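Local coordinates for hemolysin-related protein (Vibrio cholerae serotype O1, PDB 5V6F) that binds mannose-containing glycans through its second beta-prism lectin domain, the part present here with mannotriose bound, and probably helps biofilms adhere to host surfaces, at residues R17-D22 with G116-Q121; A21-Y26 with A61-Q66; E69-L74 with K106-Y111; Y80-I85 with E132-V137. All blocks are in the same frame, centred on the assembly; numbering follows the deposited sequence.

Contact 1. Residues R17-D22 with G116-Q121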
loop_
_atom_site.group_PDB
_atom_site.type_symbol
_atom_site.label_atom_id
_atom_site.label_comp_id
_atom_site.label_asym_id
_atom_site.label_seq_id
_atom_site.Cartn_x
_atom_site.Cartn_y
_atom_site.Cartn_z
ATOM N N ARG A 17 -3.167 -2.280 11.135
ATOM C CA ARG A 17 -2.276 -3.438 11.149
ATOM C C ARG A 17 -0.960 -3.051 11.809
ATOM O O ARG A 17 -0.213 -2.214 11.288
ATOM C CB ARG A 17 -2.058 -3.971 9.735
ATOM C CG ARG A 17 -3.300 -4.655 9.147
ATOM C CD ARG A 17 -3.698 -5.894 9.960
ATOM N NE ARG A 17 -4.920 -6.540 9.477
ATOM C CZ ARG A 17 -6.137 -6.330 9.968
ATOM N NH1 ARG A 17 -6.337 -5.477 10.964
ATOM N NH2 ARG A 17 -7.172 -6.980 9.453
ATOM N N VAL A 18 -0.687 -3.663 12.952
ATOM C CA VAL A 18 0.506 -3.368 13.731
ATOM C C VAL A 18 1.701 -4.055 13.095
ATOM O O VAL A 18 1.632 -5.224 12.693
ATOM C CB VAL A 18 0.307 -3.809 15.194
ATOM C CG1 VAL A 18 1.595 -3.683 15.988
ATOM C CG2 VAL A 18 -0.800 -2.990 15.843
ATOM N N VAL A 19 2.804 -3.321 12.993
ATOM C CA VAL A 19 4.044 -3.865 12.456
ATOM C C VAL A 19 4.737 -4.677 13.542
ATOM O O VAL A 19 4.950 -4.192 14.662
ATOM C CB VAL A 19 4.951 -2.740 11.937
ATOM C CG1 VAL A 19 6.210 -3.321 11.340
ATOM C CG2 VAL A 19 4.211 -1.889 10.914
ATOM N N THR A 20 5.103 -5.910 13.212
ATOM C CA THR A 20 5.769 -6.778 14.169
ATOM C C THR A 20 7.255 -6.444 14.247
ATOM O O THR A 20 7.780 -5.621 13.494
ATOM C CB THR A 20 5.602 -8.245 13.784
ATOM O OG1 THR A 20 6.393 -8.515 12.615
ATOM C CG2 THR A 20 4.137 -8.580 13.519
ATOM N N ALA A 21 7.954 -7.129 15.154
ATOM C CA ALA A 21 9.400 -6.971 15.256
ATOM C C ALA A 21 10.111 -7.293 13.947
ATOM O O ALA A 21 11.262 -6.881 13.764
ATOM C CB ALA A 21 9.947 -7.860 16.375
ATOM N N ASP A 22 9.464 -8.025 13.038
ATOM C CA ASP A 22 10.079 -8.339 11.754
ATOM C C ASP A 22 10.041 -7.170 10.773
ATOM O O ASP A 22 10.728 -7.227 9.748
ATOM C CB ASP A 22 9.400 -9.559 11.128
ATOM C CG ASP A 22 9.674 -10.839 11.901
ATOM O OD1 ASP A 22 10.785 -10.981 12.452
ATOM O OD2 ASP A 22 8.775 -11.702 11.957
ATOM N N GLY A 116 15.129 7.998 11.738
ATOM C CA GLY A 116 14.915 7.717 13.141
ATOM C C GLY A 116 13.477 7.481 13.548
ATOM O O GLY A 116 13.205 7.371 14.748
ATOM N N LYS A 117 12.549 7.403 12.599
ATOM C CA LYS A 117 11.147 7.124 12.888
ATOM C C LYS A 117 10.831 5.700 12.455
ATOM O O LYS A 117 10.927 5.376 11.268
ATOM C CB LYS A 117 10.227 8.108 12.164
ATOM C CG LYS A 117 10.337 9.541 12.644
ATOM C CD LYS A 117 9.576 9.743 13.941
ATOM C CE LYS A 117 9.831 11.120 14.529
ATOM N NZ LYS A 117 9.280 11.240 15.907
ATOM N N ARG A 118 10.458 4.854 13.410
ATOM C CA ARG A 118 10.008 3.506 13.087
ATOM C C ARG A 118 8.512 3.511 12.801
ATOM O O ARG A 118 7.715 4.021 13.596
ATOM C CB ARG A 118 10.313 2.515 14.212
ATOM C CG ARG A 118 9.701 1.141 13.937
ATOM C CD ARG A 118 10.197 0.026 14.847
ATOM N NE ARG A 118 9.608 -1.254 14.456
ATOM C CZ ARG A 118 8.391 -1.677 14.803
ATOM N NH1 ARG A 118 7.607 -0.937 15.575
ATOM N NH2 ARG A 118 7.946 -2.851 14.372
ATOM N N ILE A 119 8.136 2.925 11.669
ATOM C CA ILE A 119 6.731 2.714 11.340
ATOM C C ILE A 119 6.204 1.619 12.263
ATOM O O ILE A 119 6.644 0.468 12.183
ATOM C CB ILE A 119 6.555 2.334 9.868
ATOM C CG1 ILE A 119 7.133 3.416 8.951
ATOM C CG2 ILE A 119 5.083 2.109 9.556
ATOM C CD1 ILE A 119 7.329 2.955 7.516
ATOM N N LYS A 120 5.264 1.965 13.143
ATOM C CA LYS A 120 4.740 0.996 14.097
ATOM C C LYS A 120 3.404 0.406 13.675
ATOM O O LYS A 120 3.024 -0.655 14.182
ATOM C CB LYS A 120 4.597 1.634 15.486
ATOM C CG LYS A 120 3.424 2.593 15.647
ATOM C CD LYS A 120 3.473 3.283 17.003
ATOM C CE LYS A 120 2.236 4.136 17.254
ATOM N NZ LYS A 120 2.402 5.022 18.444
ATOM N N GLN A 121 2.703 1.046 12.745
ATOM C CA GLN A 121 1.371 0.613 12.361
ATOM C C GLN A 121 1.082 1.141 10.965
ATOM O O GLN A 121 1.556 2.214 10.583
ATOM C CB GLN A 121 0.331 1.106 13.377
ATOM C CG GLN A 121 -1.120 0.782 13.057
ATOM C CD GLN A 121 -2.056 1.193 14.177
ATOM O OE1 GLN A 121 -1.988 0.661 15.287
ATOM N NE2 GLN A 121 -2.930 2.151 13.897
HETATM O O HOH W 1 4.827 -1.775 16.080
#
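Val-19 and Lys-120 are joined by a direct backbone hydrogen bond: N of Val-19 donates to O of Lys-120 at 2.9 Å, nearly straight at nitrogen (167°) but reaching the oxygen from above its carbonyl plane. Arg-118 has its CG anti to the backbone N (chi1 174°) and its chain stays extended as far as NE, which carries the guanidinium past Val-19 in the opposite sense. There NH2 sends a weak bond of 3.3 Å to O of Val-19, at the edge of the group, and lies 2.9 Å from O of Thr-20. A water bridges the two segments, accepting from Arg-118 NH1 while donating to O of Val-19 and to O of Lys-120. Outside the two segments, NE of Arg-118 bonds to OD1 of Asn-23. Further along, Val-18 and Gln-121 form an antiparallel non-hydrogen-bonded pair, with the CA of Gln-121 3.4 Å from O of Arg-17; the amide of Gln-121 bonds through NE2 to Asn-123. The methyls of Val-19 pack against the other segment: CG2 lies 3.6 Å from O of Ile-119 and 4.3 Å from its CG2, and CG1 lies beside NH2 of Arg-118. The contact thus continues the pairing of strands 13-18 and 121-126 past the end of the sheet, where Lys-120 and Gln-121 form a classic beta bulge opposite Val-137. Beyond the regular ladder, an arginine and a water supply donors to loop carbonyls, while Val-19 is buried beside them.

Contact 2. Residues A21-Y26 with A61-Q66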
loop_
_atom_site.group_PDB
_atom_site.type_symbol
_atom_site.label_atom_id
_atom_site.label_comp_id
_atom_site.label_asym_id
_atom_site.label_seq_id
_atom_site.Cartn_x
_atom_site.Cartn_y
_atom_site.Cartn_z
ATOM N N ALA A 21 7.954 -7.129 15.154
ATOM C CA ALA A 21 9.400 -6.971 15.256
ATOM C C ALA A 21 10.111 -7.293 13.947
ATOM O O ALA A 21 11.262 -6.881 13.764
ATOM C CB ALA A 21 9.947 -7.860 16.375
ATOM N N ASP A 22 9.464 -8.025 13.038
ATOM C CA ASP A 22 10.079 -8.339 11.754
ATOM C C ASP A 22 10.041 -7.170 10.773
ATOM O O ASP A 22 10.728 -7.227 9.748
ATOM C CB ASP A 22 9.400 -9.559 11.128
ATOM C CG ASP A 22 9.674 -10.839 11.901
ATOM O OD1 ASP A 22 10.785 -10.981 12.452
ATOM O OD2 ASP A 22 8.775 -11.702 11.957
ATOM N N ASN A 23 9.266 -6.120 11.054
ATOM C CA ASN A 23 9.310 -4.878 10.274
ATOM C C ASN A 23 8.974 -5.115 8.801
ATOM O O ASN A 23 9.664 -4.622 7.904
ATOM C CB ASN A 23 10.683 -4.207 10.396
ATOM C CG ASN A 23 10.929 -3.606 11.760
ATOM O OD1 ASN A 23 10.067 -2.936 12.323
ATOM N ND2 ASN A 23 12.123 -3.831 12.294
ATOM N N LEU A 24 7.898 -5.859 8.547
ATOM C CA LEU A 24 7.528 -6.247 7.189
ATOM C C LEU A 24 6.163 -5.692 6.803
ATOM O O LEU A 24 5.235 -5.659 7.619
ATOM C CB LEU A 24 7.508 -7.769 7.036
ATOM C CG LEU A 24 8.843 -8.484 7.247
ATOM C CD1 LEU A 24 8.649 -9.995 7.198
ATOM C CD2 LEU A 24 9.870 -8.046 6.220
ATOM N N MET A 25 6.054 -5.274 5.541
ATOM C CA MET A 25 4.795 -4.894 4.915
ATOM C C MET A 25 4.544 -5.849 3.755
ATOM O O MET A 25 5.390 -5.978 2.862
ATOM C CB MET A 25 4.850 -3.445 4.426
ATOM C CG MET A 25 3.593 -2.943 3.761
ATOM S SD MET A 25 3.883 -1.286 3.120
ATOM C CE MET A 25 2.263 -0.884 2.472
ATOM N N TYR A 26 3.397 -6.525 3.779
ATOM C CA TYR A 26 3.016 -7.479 2.746
ATOM C C TYR A 26 1.919 -6.885 1.873
ATOM O O TYR A 26 1.022 -6.197 2.369
ATOM C CB TYR A 26 2.528 -8.796 3.360
ATOM C CG TYR A 26 3.626 -9.705 3.859
ATOM C CD1 TYR A 26 4.095 -9.612 5.164
ATOM C CD2 TYR A 26 4.186 -10.672 3.030
ATOM C CE1 TYR A 26 5.100 -10.451 5.625
ATOM C CE2 TYR A 26 5.192 -11.509 3.482
ATOM C CZ TYR A 26 5.645 -11.394 4.778
ATOM O OH TYR A 26 6.641 -12.231 5.238
ATOM N N ALA A 61 10.705 -4.395 3.544
ATOM C CA ALA A 61 11.349 -4.237 4.847
ATOM C C ALA A 61 11.179 -2.785 5.278
ATOM O O ALA A 61 11.851 -1.887 4.771
ATOM C CB ALA A 61 12.816 -4.638 4.776
ATOM N N LEU A 62 10.267 -2.552 6.225
ATOM C CA LEU A 62 9.926 -1.187 6.609
ATOM C C LEU A 62 11.073 -0.483 7.313
ATOM O O LEU A 62 11.159 0.749 7.267
ATOM C CB LEU A 62 8.693 -1.193 7.506
ATOM C CG LEU A 62 7.389 -1.611 6.825
ATOM C CD1 LEU A 62 6.267 -1.671 7.845
ATOM C CD2 LEU A 62 7.031 -0.661 5.689
ATOM N N ASP A 63 11.943 -1.230 7.992
ATOM C CA ASP A 63 13.118 -0.610 8.586
ATOM C C ASP A 63 14.121 -0.183 7.528
ATOM O O ASP A 63 15.027 0.601 7.826
ATOM C CB ASP A 63 13.783 -1.570 9.574
ATOM C CG ASP A 63 14.173 -2.887 8.931
ATOM O OD1 ASP A 63 13.375 -3.423 8.133
ATOM O OD2 ASP A 63 15.282 -3.382 9.219
ATOM N N GLN A 64 13.969 -0.676 6.305
ATOM C CA GLN A 64 14.837 -0.332 5.192
ATOM C C GLN A 64 14.189 0.668 4.239
ATOM O O GLN A 64 14.824 1.077 3.264
ATOM C CB GLN A 64 15.234 -1.616 4.457
ATOM C CG GLN A 64 16.137 -2.520 5.299
ATOM C CD GLN A 64 16.028 -3.993 4.935
ATOM O OE1 GLN A 64 15.992 -4.858 5.811
ATOM N NE2 GLN A 64 15.985 -4.282 3.643
ATOM N N LEU A 65 12.963 1.104 4.523
ATOM C CA LEU A 65 12.223 1.958 3.603
ATOM C C LEU A 65 12.664 3.412 3.733
ATOM O O LEU A 65 12.727 3.959 4.839
ATOM C CB LEU A 65 10.721 1.834 3.867
ATOM C CG LEU A 65 9.784 2.633 2.964
ATOM C CD1 LEU A 65 9.914 2.189 1.510
ATOM C CD2 LEU A 65 8.351 2.487 3.453
ATOM N N GLN A 66 12.962 4.040 2.596
ATOM C CA GLN A 66 13.303 5.454 2.565
ATOM C C GLN A 66 12.113 6.323 2.177
ATOM O O GLN A 66 11.820 7.304 2.863
ATOM C CB GLN A 66 14.468 5.705 1.599
ATOM C CG GLN A 66 14.842 7.180 1.464
ATOM C CD GLN A 66 16.068 7.407 0.602
ATOM O OE1 GLN A 66 16.723 6.460 0.164
ATOM N NE2 GLN A 66 16.385 8.673 0.353
HETATM O O HOH W 2 12.702 -6.283 7.885
HETATM O O HOH W 3 14.404 -5.538 11.291
#
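Asn-23 and Leu-62 meet through their backbones where strand 24-29 begins and strand 55-61 ends. N of Leu-62 donates to O of Asn-23 at 2.7 Å, with the donor tilted 29° from the carbonyl plane, and CA of Ala-61 approaches the same oxygen at 3.5 Å. Next to this, Leu-24 and Ala-61 form an antiparallel non-hydrogen-bonded pair. After Ala-61 the chain turns, with N of Gln-64 returning to O of Ala-61. The side chains of Asn-23 and Asp-63 cross at about a right angle, CB of Asn-23 lying 3.6 Å from OD1 of Asp-63. A water accepts from ND2 of Asn-23 at 3.0 Å and gives a weak bond to OD2 of Asp-63, while OD1 of Asn-23 is used by Arg-118. On the buried side, Leu-62 crosses Met-25 with CD2 3.8 Å from CB of the methionine. The extended chain of Met-25, with CG anti to the backbone N (chi1 -180°), carries the side chain inward, where it also touches Phe-87 and Ile-122. Two sheets of the prism are linked here, since the turn leads directly into strand 65-75. The chemistry divides accordingly: a hydrated polar outer side of amide and carboxylate, and an apolar inner side where Leu-62 and Met-25 join the core.

Contact 3. Residues E69-L74 with K106-Y111. With SO4 (sulfate ion), chain D.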
loop_
_atom_site.group_PDB
_atom_site.type_symbol
_atom_site.label_atom_id
_atom_site.label_comp_id
_atom_site.label_asym_id
_atom_site.label_seq_id
_atom_site.Cartn_x
_atom_site.Cartn_y
_atom_site.Cartn_z
ATOM N N GLU A 69 6.268 6.433 -3.372
ATOM C CA GLU A 69 5.620 7.212 -4.420
ATOM C C GLU A 69 4.343 6.457 -4.750
ATOM O O GLU A 69 4.401 5.366 -5.327
ATOM C CB GLU A 69 6.532 7.350 -5.639
ATOM C CG GLU A 69 6.028 8.242 -6.746
ATOM C CD GLU A 69 7.033 8.349 -7.877
ATOM O OE1 GLU A 69 7.013 7.487 -8.779
ATOM O OE2 GLU A 69 7.865 9.280 -7.846
ATOM N N VAL A 70 3.200 7.007 -4.348
ATOM C CA VAL A 70 1.920 6.307 -4.399
ATOM C C VAL A 70 1.094 6.906 -5.525
ATOM O O VAL A 70 0.812 8.111 -5.522
ATOM C CB VAL A 70 1.169 6.407 -3.063
ATOM C CG1 VAL A 70 -0.156 5.645 -3.128
ATOM C CG2 VAL A 70 2.031 5.879 -1.927
ATOM N N THR A 71 0.695 6.068 -6.476
ATOM C CA THR A 71 -0.171 6.487 -7.569
ATOM C C THR A 71 -1.583 5.978 -7.300
ATOM O O THR A 71 -1.791 4.776 -7.097
ATOM C CB THR A 71 0.345 5.974 -8.913
ATOM O OG1 THR A 71 1.694 6.415 -9.106
ATOM C CG2 THR A 71 -0.514 6.503 -10.060
ATOM N N SER A 72 -2.545 6.894 -7.299
ATOM C CA SER A 72 -3.949 6.569 -7.098
ATOM C C SER A 72 -4.743 7.152 -8.254
ATOM O O SER A 72 -4.296 8.085 -8.923
ATOM C CB SER A 72 -4.474 7.129 -5.768
ATOM O OG SER A 72 -3.648 6.757 -4.680
ATOM N N GLY A 73 -5.927 6.602 -8.496
ATOM C CA GLY A 73 -6.767 7.165 -9.536
ATOM C C GLY A 73 -8.039 6.376 -9.735
ATOM O O GLY A 73 -8.391 5.499 -8.943
ATOM N N LEU A 74 -8.728 6.720 -10.821
ATOM C CA LEU A 74 -9.977 6.079 -11.212
ATOM C C LEU A 74 -9.641 4.813 -11.987
ATOM O O LEU A 74 -9.361 4.854 -13.187
ATOM C CB LEU A 74 -10.831 7.029 -12.044
ATOM C CG LEU A 74 -12.170 6.476 -12.534
ATOM C CD1 LEU A 74 -13.050 6.040 -11.374
ATOM C CD2 LEU A 74 -12.891 7.519 -13.371
ATOM N N LYS A 106 -5.461 10.412 -12.336
ATOM C CA LYS A 106 -4.485 9.930 -11.376
ATOM C C LYS A 106 -3.884 11.074 -10.569
ATOM O O LYS A 106 -3.893 12.241 -10.971
ATOM C CB LYS A 106 -3.375 9.150 -12.083
ATOM C CG LYS A 106 -3.848 7.827 -12.688
ATOM C CD LYS A 106 -2.714 7.014 -13.308
ATOM C CE LYS A 106 -2.081 7.712 -14.505
ATOM N NZ LYS A 106 -3.073 8.033 -15.565
ATOM N N LYS A 107 -3.383 10.715 -9.396
ATOM C CA LYS A 107 -2.550 11.582 -8.580
ATOM C C LYS A 107 -1.359 10.770 -8.102
ATOM O O LYS A 107 -1.426 9.541 -8.012
ATOM C CB LYS A 107 -3.312 12.150 -7.378
ATOM C CG LYS A 107 -3.818 11.095 -6.411
ATOM C CD LYS A 107 -4.421 11.732 -5.171
ATOM C CE LYS A 107 -4.906 10.678 -4.181
ATOM N NZ LYS A 107 -5.309 11.274 -2.874
ATOM N N VAL A 108 -0.263 11.463 -7.808
ATOM C CA VAL A 108 0.941 10.840 -7.278
ATOM C C VAL A 108 1.320 11.565 -5.996
ATOM O O VAL A 108 1.454 12.793 -5.988
ATOM C CB VAL A 108 2.101 10.877 -8.289
ATOM C CG1 VAL A 108 3.324 10.139 -7.737
ATOM C CG2 VAL A 108 1.668 10.276 -9.611
ATOM N N GLU A 109 1.480 10.807 -4.915
ATOM C CA GLU A 109 1.819 11.344 -3.604
ATOM C C GLU A 109 3.136 10.723 -3.160
ATOM O O GLU A 109 3.265 9.493 -3.120
ATOM C CB GLU A 109 0.693 11.068 -2.604
ATOM C CG GLU A 109 -0.603 11.783 -2.976
ATOM C CD GLU A 109 -1.830 11.251 -2.260
ATOM O OE1 GLU A 109 -1.953 10.018 -2.094
ATOM O OE2 GLU A 109 -2.686 12.073 -1.873
ATOM N N THR A 110 4.110 11.573 -2.843
ATOM C CA THR A 110 5.469 11.153 -2.528
ATOM C C THR A 110 5.784 11.550 -1.094
ATOM O O THR A 110 5.483 12.674 -0.675
ATOM C CB THR A 110 6.477 11.779 -3.498
ATOM O OG1 THR A 110 6.125 11.439 -4.846
ATOM C CG2 THR A 110 7.883 11.281 -3.216
ATOM N N TYR A 111 6.381 10.628 -0.344
ATOM C CA TYR A 111 6.614 10.837 1.076
ATOM C C TYR A 111 7.866 10.092 1.503
ATOM O O TYR A 111 8.063 8.932 1.131
ATOM C CB TYR A 111 5.411 10.365 1.899
ATOM C CG TYR A 111 5.631 10.428 3.390
ATOM C CD1 TYR A 111 5.433 11.611 4.086
ATOM C CD2 TYR A 111 6.030 9.304 4.102
ATOM C CE1 TYR A 111 5.629 11.677 5.450
ATOM C CE2 TYR A 111 6.225 9.358 5.465
ATOM C CZ TYR A 111 6.024 10.551 6.135
ATOM O OH TYR A 111 6.218 10.619 7.494
HETATM S S SO4 D . -4.899 11.455 -16.062
HETATM O O1 SO4 D . -5.645 12.567 -15.473
HETATM O O2 SO4 D . -5.796 10.649 -16.891
HETATM O O3 SO4 D . -4.341 10.635 -14.996
HETATM O O4 SO4 D . -3.816 11.988 -16.885
HETATM O O HOH W 4 7.622 11.626 -7.102
HETATM O O HOH W 5 -1.759 8.735 -4.528
#
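Lys-106 and Thr-71 touch near one end of an antiparallel strand pair, 69-74 with 106-111, in which 106-112 is the edge strand of one of the three four-stranded sheets of the beta-prism. From CB, 3.5 Å from O of Ser-72 and close to O3 of a bound sulfate ion, the side chain of Lys-106 passes to CG, which stays near both oxygens, and to CD, which meets CG2 of Thr-71 at 4.0 Å. Bends at chi3 and chi4 (-65° and -57°) then turn the chain back toward its own backbone N, with CE 3.7 Å from the same sulfate O3. NZ and the backbone N of Lys-106 both donate to this O3; the ion is probably from the crystallisation liquor, and NZ also bonds to O of Ala-103. Val-70 with Glu-109 and Ser-72 with Lys-107 are hydrogen-bonded pairs, each with two backbone bonds; Thr-71 with Val-108 and Glu-69 with Thr-110 are non-hydrogen-bonded. On the face of Thr-71, the extended Glu-69 crosses Val-108, CG to CG1 at 3.4 Å, and runs alongside Thr-110. On the other face, CE of Lys-107 lies 3.9 Å from CB of Ser-72 before NZ forms a salt bridge with Glu-109 OE2 and a hydrogen bond to O of Gly-8. OE1 of Glu-109 accepts from N of Gly-8, holding strand 7-8 of a different sheet. On this face a water completes the network, accepting from OG of Ser-72 at 2.7 Å and donating to O of Val-70 and OE1 of Glu-109, both at 2.8 Å.

Contact 4. Residues Y80-I85 with E132-V137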
loop_
_atom_site.group_PDB
_atom_site.type_symbol
_atom_site.label_atom_id
_atom_site.label_comp_id
_atom_site.label_asym_id
_atom_site.label_seq_id
_atom_site.Cartn_x
_atom_site.Cartn_y
_atom_site.Cartn_z
ATOM N N TYR A 80 -12.178 4.773 -7.283
ATOM C CA TYR A 80 -10.910 5.407 -6.958
ATOM C C TYR A 80 -10.166 4.551 -5.940
ATOM O O TYR A 80 -10.680 4.291 -4.846
ATOM C CB TYR A 80 -11.139 6.819 -6.414
ATOM C CG TYR A 80 -11.407 7.840 -7.496
ATOM C CD1 TYR A 80 -10.363 8.512 -8.118
ATOM C CD2 TYR A 80 -12.703 8.118 -7.907
ATOM C CE1 TYR A 80 -10.603 9.442 -9.113
ATOM C CE2 TYR A 80 -12.953 9.048 -8.901
ATOM C CZ TYR A 80 -11.899 9.704 -9.500
ATOM O OH TYR A 80 -12.135 10.627 -10.492
ATOM N N HIS A 81 -8.955 4.123 -6.293
ATOM C CA HIS A 81 -8.149 3.292 -5.410
ATOM C C HIS A 81 -6.679 3.629 -5.609
ATOM O O HIS A 81 -6.308 4.386 -6.507
ATOM C CB HIS A 81 -8.343 1.793 -5.674
ATOM C CG HIS A 81 -9.735 1.406 -6.062
ATOM N ND1 HIS A 81 -10.684 1.018 -5.142
ATOM C CD2 HIS A 81 -10.327 1.315 -7.275
ATOM C CE1 HIS A 81 -11.807 0.721 -5.770
ATOM N NE2 HIS A 81 -11.617 0.890 -7.066
ATOM N N ILE A 82 -5.843 3.041 -4.759
ATOM C CA ILE A 82 -4.405 3.028 -4.994
ATOM C C ILE A 82 -4.116 1.971 -6.046
ATOM O O ILE A 82 -4.526 0.811 -5.909
ATOM C CB ILE A 82 -3.641 2.750 -3.689
ATOM C CG1 ILE A 82 -3.818 3.928 -2.721
ATOM C CG2 ILE A 82 -2.155 2.474 -3.982
ATOM C CD1 ILE A 82 -3.110 3.768 -1.376
ATOM N N VAL A 83 -3.420 2.366 -7.110
ATOM C CA VAL A 83 -3.111 1.447 -8.194
ATOM C C VAL A 83 -1.636 1.070 -8.248
ATOM O O VAL A 83 -1.312 -0.003 -8.776
ATOM C CB VAL A 83 -3.578 2.000 -9.560
ATOM C CG1 VAL A 83 -5.101 2.108 -9.582
ATOM C CG2 VAL A 83 -2.931 3.347 -9.876
ATOM N N ALA A 84 -0.737 1.887 -7.697
ATOM C CA ALA A 84 0.676 1.546 -7.710
ATOM C C ALA A 84 1.376 2.192 -6.525
ATOM O O ALA A 84 1.018 3.292 -6.093
ATOM C CB ALA A 84 1.346 1.987 -9.016
ATOM N N ILE A 85 2.379 1.488 -6.002
ATOM C CA ILE A 85 3.276 2.033 -4.989
ATOM C C ILE A 85 4.700 1.708 -5.395
ATOM O O ILE A 85 5.041 0.537 -5.610
ATOM C CB ILE A 85 3.008 1.474 -3.580
ATOM C CG1 ILE A 85 1.538 1.622 -3.195
ATOM C CG2 ILE A 85 3.887 2.204 -2.559
ATOM C CD1 ILE A 85 1.154 0.788 -1.999
ATOM N N GLU A 132 -8.093 1.386 -1.007
ATOM C CA GLU A 132 -8.323 2.784 -1.334
ATOM C C GLU A 132 -7.269 3.707 -0.740
ATOM O O GLU A 132 -6.947 4.731 -1.349
ATOM C CB GLU A 132 -9.711 3.216 -0.863
ATOM C CG GLU A 132 -10.828 2.752 -1.789
ATOM C CD GLU A 132 -11.134 1.273 -1.651
ATOM O OE1 GLU A 132 -11.446 0.835 -0.523
ATOM O OE2 GLU A 132 -11.069 0.548 -2.665
ATOM N N GLY A 133 -6.714 3.370 0.424
ATOM C CA GLY A 133 -5.714 4.230 1.032
ATOM C C GLY A 133 -4.906 3.494 2.078
ATOM O O GLY A 133 -5.269 2.404 2.525
ATOM N N PHE A 134 -3.785 4.108 2.462
ATOM C CA PHE A 134 -3.010 3.616 3.594
ATOM C C PHE A 134 -2.207 4.759 4.197
ATOM O O PHE A 134 -2.024 5.816 3.588
ATOM C CB PHE A 134 -2.095 2.437 3.212
ATOM C CG PHE A 134 -0.827 2.829 2.489
ATOM C CD1 PHE A 134 -0.814 2.969 1.110
ATOM C CD2 PHE A 134 0.356 3.021 3.185
ATOM C CE1 PHE A 134 0.346 3.313 0.441
ATOM C CE2 PHE A 134 1.524 3.363 2.520
ATOM C CZ PHE A 134 1.518 3.510 1.149
ATOM N N GLN A 135 -1.741 4.529 5.421
ATOM C CA GLN A 135 -1.055 5.546 6.198
ATOM C C GLN A 135 -0.076 4.876 7.147
ATOM O O GLN A 135 -0.383 3.834 7.730
ATOM C CB GLN A 135 -2.063 6.389 6.985
ATOM C CG GLN A 135 -1.449 7.379 7.944
ATOM C CD GLN A 135 -2.494 8.081 8.779
ATOM O OE1 GLN A 135 -3.412 7.449 9.311
ATOM N NE2 GLN A 135 -2.372 9.397 8.891
ATOM N N PHE A 136 1.095 5.487 7.298
ATOM C CA PHE A 136 2.083 5.059 8.280
ATOM C C PHE A 136 1.912 5.847 9.574
ATOM O O PHE A 136 1.683 7.059 9.549
ATOM C CB PHE A 136 3.505 5.272 7.754
ATOM C CG PHE A 136 3.873 4.421 6.565
ATOM C CD1 PHE A 136 3.497 3.091 6.487
ATOM C CD2 PHE A 136 4.621 4.959 5.530
ATOM C CE1 PHE A 136 3.853 2.317 5.397
ATOM C CE2 PHE A 136 4.981 4.190 4.440
ATOM C CZ PHE A 136 4.595 2.869 4.374
ATOM N N VAL A 137 2.056 5.159 10.704
ATOM C CA VAL A 137 1.943 5.757 12.030
ATOM C C VAL A 137 3.241 5.508 12.787
ATOM O O VAL A 137 3.814 4.417 12.703
ATOM C CB VAL A 137 0.745 5.180 12.815
ATOM C CG1 VAL A 137 0.536 5.945 14.108
ATOM C CG2 VAL A 137 -0.524 5.185 11.965
#
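His-81 and Glu-132 lie side by side and point the same way, their imidazole and carboxylate planes turned 63° apart. ND1 of His-81 donates to OE2 of Glu-132 at 2.6 Å, and the oxygen, almost exactly in the ring plane, receives it on its anti lone pair. A bend at chi2 (75°) turns the glutamate back toward the histidine and sets its CG 3.4 Å from O of Tyr-80. Both groups have second partners: NE2 of His-81 bonds to O of Gly-78, and OE1 of Glu-132 to OG1 of Thr-12. Deeper in, Ile-82 and Phe-134 cross at about a right angle, CD1 of the isoleucine reaching the edge of the ring at CD1, 3.5 Å away. The same methyl lies against CA of Gly-133. Ile-85 and Phe-134 extend toward each other from opposite directions, with CD1 3.6 Å from CE1 of the ring. Strands 80-89 and 131-137 belong to different sheets; segments 80-85 and 132-137 run at 65° to each other, joining these sheets near the prism centre. The polar pair sits at the sugar-binding end: His-81 also packs against the glycan-contacting Trp-129 and Tyr-75, and bonds at both ring nitrogens fix its rotation, which probably steadies that pocket wall.

Contact 4 is the core of the set, almost wholly buried near the centre of the domain; contacts 1, 2 and 3 are partly buried and lie farther out. Contacts 1 and 2 share Ala-21 and Asp-22, and Val-19 and Ile-119 of contact 1 both pack on Leu-62 of contact 2. Strand 65-75 serves contacts 2 and 3, while Lys-120 and Gln-121 bond to Val-137, putting contacts 1 and 4 on one sheet. Contact 3, across the prism from contact 1, meets contact 4 through backbone bonds of Thr-71 with Val-83 and Ala-84. In the outer contacts bridging waters supplement backbone bonds, whereas contact 4 rests on a side-chain bond and hydrocarbon packing.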